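Local coordinates for protein HTH-type transcriptional regulator mcbR (Escherichia coli UMEA 3718-1, PDB 4P9F) that represses expression of McbA by binding its promoter region, which prevents colanic acid overproduction and mucoidy, and is important for biofilm formation, at residues A[102-113]-A[128-139]. Numbering follows the deposited sequence.
Sequences DLAELQELLEKL and VNRLFRLAIYHR
Phe132 reaches from helix 122-138 onto the leucine-rich side of helix 100-119, where its ring meets Leu106, Leu109 and Leu110. With CG anti to the backbone N, Phe132 CB and CG carry the ring across, and close partners begin at the ring carbons. Phe132 CD1 meets Leu109 CB at 4.1 Å and also touches Leu106 CD2. Next, Phe132 CE1 comes edge-on to the carbonyl Leu106 O at 3.6 Å; Phe132 CE1 and CZ lie beneath Leu110 CD1. That methyl is 4.0 Å from the Phe132 ring centroid and 23° off the normal, a CH-pi contact over one face. Leu106 CD2 also touches Ala135 CB and Ile136 CG1, while Val128 CG1 packs on Leu113 CB at 3.7 Å. At the other end, Asp102 OD2 stands 3.1 Å from Arg139 NE but over the guanidinium face, with carboxylate and guanidinium planes 52° apart. The same oxygen accepts a hydrogen bond from Thr99 N. The axes of 102-113 and 128-138, 9.3 Å apart at closest approach and at 166°, define an antiparallel helical hairpin within the FCD domain, and helix 177-187 packs against Leu106, Leu110 and Ile136. Cohesion here therefore rests mainly on apolar contact, supplemented by a salt bridge that probably acts through charge alone, since Asp102 OD2 lies well out of the guanidinium plane.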
loop_
_atom_site.group_PDB
_atom_site.type_symbol
_atom_site.label_atom_id
_atom_site.label_comp_id
_atom_site.label_asym_id
_atom_site.label_seq_id
_atom_site.Cartn_x
_atom_site.Cartn_y
_atom_site.Cartn_z
ATOM N N ASP A 102 2.798 19.246 18.467
ATOM C CA ASP A 102 3.185 18.594 17.215
ATOM C C ASP A 102 4.121 19.507 16.425
ATOM O O ASP A 102 5.186 19.090 15.964
ATOM C CB ASP A 102 1.954 18.252 16.365
ATOM C CG ASP A 102 1.111 17.129 16.963
ATOM O OD1 ASP A 102 1.679 16.215 17.603
ATOM O OD2 ASP A 102 -0.129 17.159 16.768
ATOM N N LEU A 103 3.705 20.764 16.282
ATOM C CA LEU A 103 4.453 21.755 15.516
ATOM C C LEU A 103 5.822 22.027 16.132
ATOM O O LEU A 103 6.806 22.226 15.411
ATOM C CB LEU A 103 3.645 23.056 15.412
ATOM C CG LEU A 103 2.340 22.925 14.616
ATOM C CD1 LEU A 103 1.453 24.166 14.776
ATOM C CD2 LEU A 103 2.663 22.661 13.153
ATOM N N ALA A 104 5.884 22.005 17.462
ATOM C CA ALA A 104 7.143 22.205 18.173
ATOM C C ALA A 104 8.136 21.091 17.830
ATOM O O ALA A 104 9.301 21.370 17.536
ATOM C CB ALA A 104 6.903 22.278 19.682
ATOM N N GLU A 105 7.668 19.843 17.851
ATOM C CA GLU A 105 8.494 18.685 17.481
ATOM C C GLU A 105 8.875 18.659 15.991
ATOM O O GLU A 105 9.948 18.167 15.629
ATOM C CB GLU A 105 7.779 17.372 17.844
ATOM C CG GLU A 105 7.558 17.166 19.352
ATOM C CD GLU A 105 6.865 15.847 19.688
ATOM O OE1 GLU A 105 6.547 15.070 18.757
ATOM O OE2 GLU A 105 6.639 15.592 20.892
ATOM N N LEU A 106 7.998 19.169 15.124
ATOM C CA LEU A 106 8.338 19.259 13.701
ATOM C C LEU A 106 9.457 20.280 13.505
ATOM O O LEU A 106 10.398 20.050 12.736
ATOM C CB LEU A 106 7.114 19.630 12.862
ATOM C CG LEU A 106 6.061 18.532 12.696
ATOM C CD1 LEU A 106 4.832 19.043 11.962
ATOM C CD2 LEU A 106 6.655 17.340 11.957
ATOM N N GLN A 107 9.382 21.380 14.251
ATOM C CA GLN A 107 10.427 22.398 14.212
ATOM C C GLN A 107 11.780 21.817 14.660
ATOM O O GLN A 107 12.815 22.116 14.062
ATOM C CB GLN A 107 10.039 23.585 15.094
ATOM C CG GLN A 107 11.063 24.715 15.107
ATOM C CD GLN A 107 11.242 25.363 13.746
ATOM O OE1 GLN A 107 10.271 25.713 13.076
ATOM N NE2 GLN A 107 12.495 25.532 13.333
ATOM N N GLU A 108 11.768 20.979 15.697
ATOM C CA GLU A 108 12.998 20.335 16.182
ATOM C C GLU A 108 13.592 19.402 15.112
ATOM O O GLU A 108 14.797 19.405 14.865
ATOM C CB GLU A 108 12.739 19.560 17.481
ATOM C CG GLU A 108 12.238 20.402 18.637
ATOM C CD GLU A 108 12.045 19.595 19.914
ATOM O OE1 GLU A 108 12.656 18.506 20.039
ATOM O OE2 GLU A 108 11.299 20.063 20.802
ATOM N N LEU A 109 12.741 18.614 14.468
ATOM C CA LEU A 109 13.218 17.725 13.408
ATOM C C LEU A 109 13.851 18.522 12.261
ATOM O O LEU A 109 14.871 18.122 11.708
ATOM C CB LEU A 109 12.075 16.845 12.903
ATOM C CG LEU A 109 11.682 15.697 13.839
ATOM C CD1 LEU A 109 10.448 14.991 13.338
ATOM C CD2 LEU A 109 12.818 14.697 13.959
ATOM N N LEU A 110 13.279 19.680 11.946
ATOM C CA LEU A 110 13.805 20.537 10.888
ATOM C C LEU A 110 15.208 21.045 11.203
ATOM O O LEU A 110 16.069 21.146 10.323
ATOM C CB LEU A 110 12.862 21.724 10.670
ATOM C CG LEU A 110 12.615 22.133 9.226
ATOM C CD1 LEU A 110 12.291 20.895 8.422
ATOM C CD2 LEU A 110 11.464 23.114 9.157
ATOM N N GLU A 111 15.435 21.361 12.474
ATOM C CA GLU A 111 16.758 21.777 12.930
ATOM C C GLU A 111 17.756 20.627 12.786
ATOM O O GLU A 111 18.897 20.838 12.366
ATOM C CB GLU A 111 16.712 22.244 14.374
ATOM C CG GLU A 111 15.837 23.466 14.589
ATOM C CD GLU A 111 15.762 23.887 16.042
ATOM O OE1 GLU A 111 14.929 24.765 16.343
ATOM O OE2 GLU A 111 16.535 23.353 16.876
ATOM N N LYS A 112 17.322 19.418 13.144
ATOM C CA LYS A 112 18.146 18.220 12.964
ATOM C C LYS A 112 18.526 18.068 11.496
ATOM O O LYS A 112 19.678 17.762 11.161
ATOM C CB LYS A 112 17.400 16.968 13.424
ATOM C CG LYS A 112 17.148 16.890 14.920
ATOM C CD LYS A 112 18.419 16.965 15.714
ATOM C CE LYS A 112 18.108 16.874 17.206
ATOM N NZ LYS A 112 19.342 16.780 18.034
ATOM N N LEU A 113 17.554 18.312 10.612
ATOM C CA LEU A 113 17.790 18.171 9.177
ATOM C C LEU A 113 18.858 19.149 8.694
ATOM O O LEU A 113 19.771 18.766 7.960
ATOM C CB LEU A 113 16.484 18.383 8.384
ATOM C CG LEU A 113 16.560 18.145 6.876
ATOM C CD1 LEU A 113 17.051 16.722 6.574
ATOM C CD2 LEU A 113 15.221 18.436 6.165
ATOM N N VAL A 128 16.131 11.931 8.657
ATOM C CA VAL A 128 15.362 13.005 9.272
ATOM C C VAL A 128 14.229 13.469 8.327
ATOM O O VAL A 128 13.129 13.759 8.794
ATOM C CB VAL A 128 16.267 14.199 9.682
ATOM C CG1 VAL A 128 15.430 15.343 10.216
ATOM C CG2 VAL A 128 17.256 13.758 10.763
ATOM N N ASN A 129 14.478 13.519 7.014
ATOM C CA ASN A 129 13.402 13.851 6.063
ATOM C C ASN A 129 12.214 12.892 6.214
ATOM O O ASN A 129 11.053 13.313 6.286
ATOM C CB ASN A 129 13.931 13.832 4.623
ATOM C CG ASN A 129 12.824 13.693 3.582
ATOM O OD1 ASN A 129 12.656 12.638 2.988
ATOM N ND2 ASN A 129 12.058 14.745 3.377
ATOM N N ARG A 130 12.539 11.609 6.313
ATOM C CA ARG A 130 11.578 10.539 6.567
ATOM C C ARG A 130 10.806 10.750 7.868
ATOM O O ARG A 130 9.574 10.722 7.884
ATOM C CB ARG A 130 12.333 9.202 6.597
ATOM C CG ARG A 130 11.501 7.938 6.582
ATOM C CD ARG A 130 12.419 6.733 6.824
ATOM N NE ARG A 130 12.992 6.770 8.177
ATOM C CZ ARG A 130 12.395 6.303 9.267
ATOM N NH1 ARG A 130 11.173 5.787 9.197
ATOM N NH2 ARG A 130 13.006 6.386 10.437
ATOM N N LEU A 131 11.546 10.987 8.950
ATOM C CA LEU A 131 10.961 11.158 10.275
ATOM C C LEU A 131 10.062 12.392 10.320
ATOM O O LEU A 131 9.011 12.397 10.956
ATOM C CB LEU A 131 12.074 11.285 11.314
ATOM C CG LEU A 131 12.785 9.996 11.721
ATOM C CD1 LEU A 131 13.845 10.289 12.767
ATOM C CD2 LEU A 131 11.802 8.936 12.209
ATOM N N PHE A 132 10.499 13.445 9.646
ATOM C CA PHE A 132 9.752 14.690 9.574
ATOM C C PHE A 132 8.407 14.466 8.875
ATOM O O PHE A 132 7.347 14.806 9.408
ATOM C CB PHE A 132 10.589 15.747 8.841
ATOM C CG PHE A 132 9.888 17.071 8.630
ATOM C CD1 PHE A 132 9.818 18.011 9.655
ATOM C CD2 PHE A 132 9.329 17.384 7.398
ATOM C CE1 PHE A 132 9.182 19.235 9.466
ATOM C CE2 PHE A 132 8.694 18.617 7.190
ATOM C CZ PHE A 132 8.618 19.541 8.227
ATOM N N ARG A 133 8.440 13.879 7.685
ATOM C CA ARG A 133 7.194 13.705 6.950
ATOM C C ARG A 133 6.270 12.700 7.649
ATOM O O ARG A 133 5.060 12.896 7.711
ATOM C CB ARG A 133 7.446 13.253 5.508
ATOM C CG ARG A 133 7.760 14.401 4.529
ATOM C CD ARG A 133 7.771 13.870 3.089
ATOM N NE ARG A 133 9.038 14.016 2.397
ATOM C CZ ARG A 133 9.258 13.542 1.178
ATOM N NH1 ARG A 133 8.288 12.899 0.544
ATOM N NH2 ARG A 133 10.439 13.706 0.595
ATOM N N LEU A 134 6.847 11.647 8.213
ATOM C CA LEU A 134 6.039 10.639 8.886
ATOM C C LEU A 134 5.368 11.197 10.138
ATOM O O LEU A 134 4.227 10.858 10.427
ATOM C CB LEU A 134 6.892 9.428 9.242
ATOM C CG LEU A 134 6.113 8.140 9.491
ATOM C CD1 LEU A 134 5.190 7.849 8.333
ATOM C CD2 LEU A 134 7.069 6.992 9.720
ATOM N N ALA A 135 6.070 12.068 10.861
ATOM C CA ALA A 135 5.500 12.733 12.017
ATOM C C ALA A 135 4.278 13.545 11.605
ATOM O O ALA A 135 3.278 13.604 12.330
ATOM C CB ALA A 135 6.538 13.635 12.696
ATOM N N ILE A 136 4.362 14.180 10.446
ATOM C CA ILE A 136 3.219 14.903 9.917
ATOM C C ILE A 136 2.089 13.930 9.602
ATOM O O ILE A 136 0.962 14.092 10.084
ATOM C CB ILE A 136 3.583 15.693 8.633
ATOM C CG1 ILE A 136 4.618 16.786 8.948
ATOM C CG2 ILE A 136 2.338 16.320 8.021
ATOM C CD1 ILE A 136 5.238 17.415 7.695
ATOM N N TYR A 137 2.410 12.910 8.804
ATOM C CA TYR A 137 1.398 12.004 8.270
ATOM C C TYR A 137 0.637 11.286 9.367
ATOM O O TYR A 137 -0.561 11.047 9.225
ATOM C CB TYR A 137 2.025 10.979 7.324
ATOM C CG TYR A 137 2.728 11.580 6.135
ATOM C CD1 TYR A 137 2.474 12.886 5.731
ATOM C CD2 TYR A 137 3.655 10.839 5.413
ATOM C CE1 TYR A 137 3.122 13.439 4.641
ATOM C CE2 TYR A 137 4.304 11.378 4.321
ATOM C CZ TYR A 137 4.035 12.683 3.939
ATOM O OH TYR A 137 4.700 13.221 2.851
ATOM N N HIS A 138 1.327 10.960 10.461
ATOM C CA HIS A 138 0.702 10.247 11.563
ATOM C C HIS A 138 -0.473 11.011 12.160
ATOM O O HIS A 138 -1.410 10.388 12.666
ATOM C CB HIS A 138 1.727 9.940 12.667
ATOM C CG HIS A 138 2.587 8.748 12.384
ATOM N ND1 HIS A 138 3.721 8.458 13.113
ATOM C CD2 HIS A 138 2.460 7.751 11.475
ATOM C CE1 HIS A 138 4.266 7.343 12.653
ATOM N NE2 HIS A 138 3.521 6.895 11.659
ATOM N N ARG A 139 -0.435 12.342 12.090
ATOM C CA ARG A 139 -1.505 13.182 12.658
ATOM C C ARG A 139 -2.748 13.208 11.768
ATOM O O ARG A 139 -3.742 13.821 12.123
ATOM C CB ARG A 139 -1.008 14.611 12.923
ATOM C CG ARG A 139 0.127 14.693 13.950
ATOM C CD ARG A 139 -0.318 14.157 15.303
ATOM N NE ARG A 139 -1.629 14.700 15.644
ATOM C CZ ARG A 139 -2.194 14.628 16.838
ATOM N NH1 ARG A 139 -1.561 14.037 17.847
ATOM N NH2 ARG A 139 -3.393 15.162 17.028
#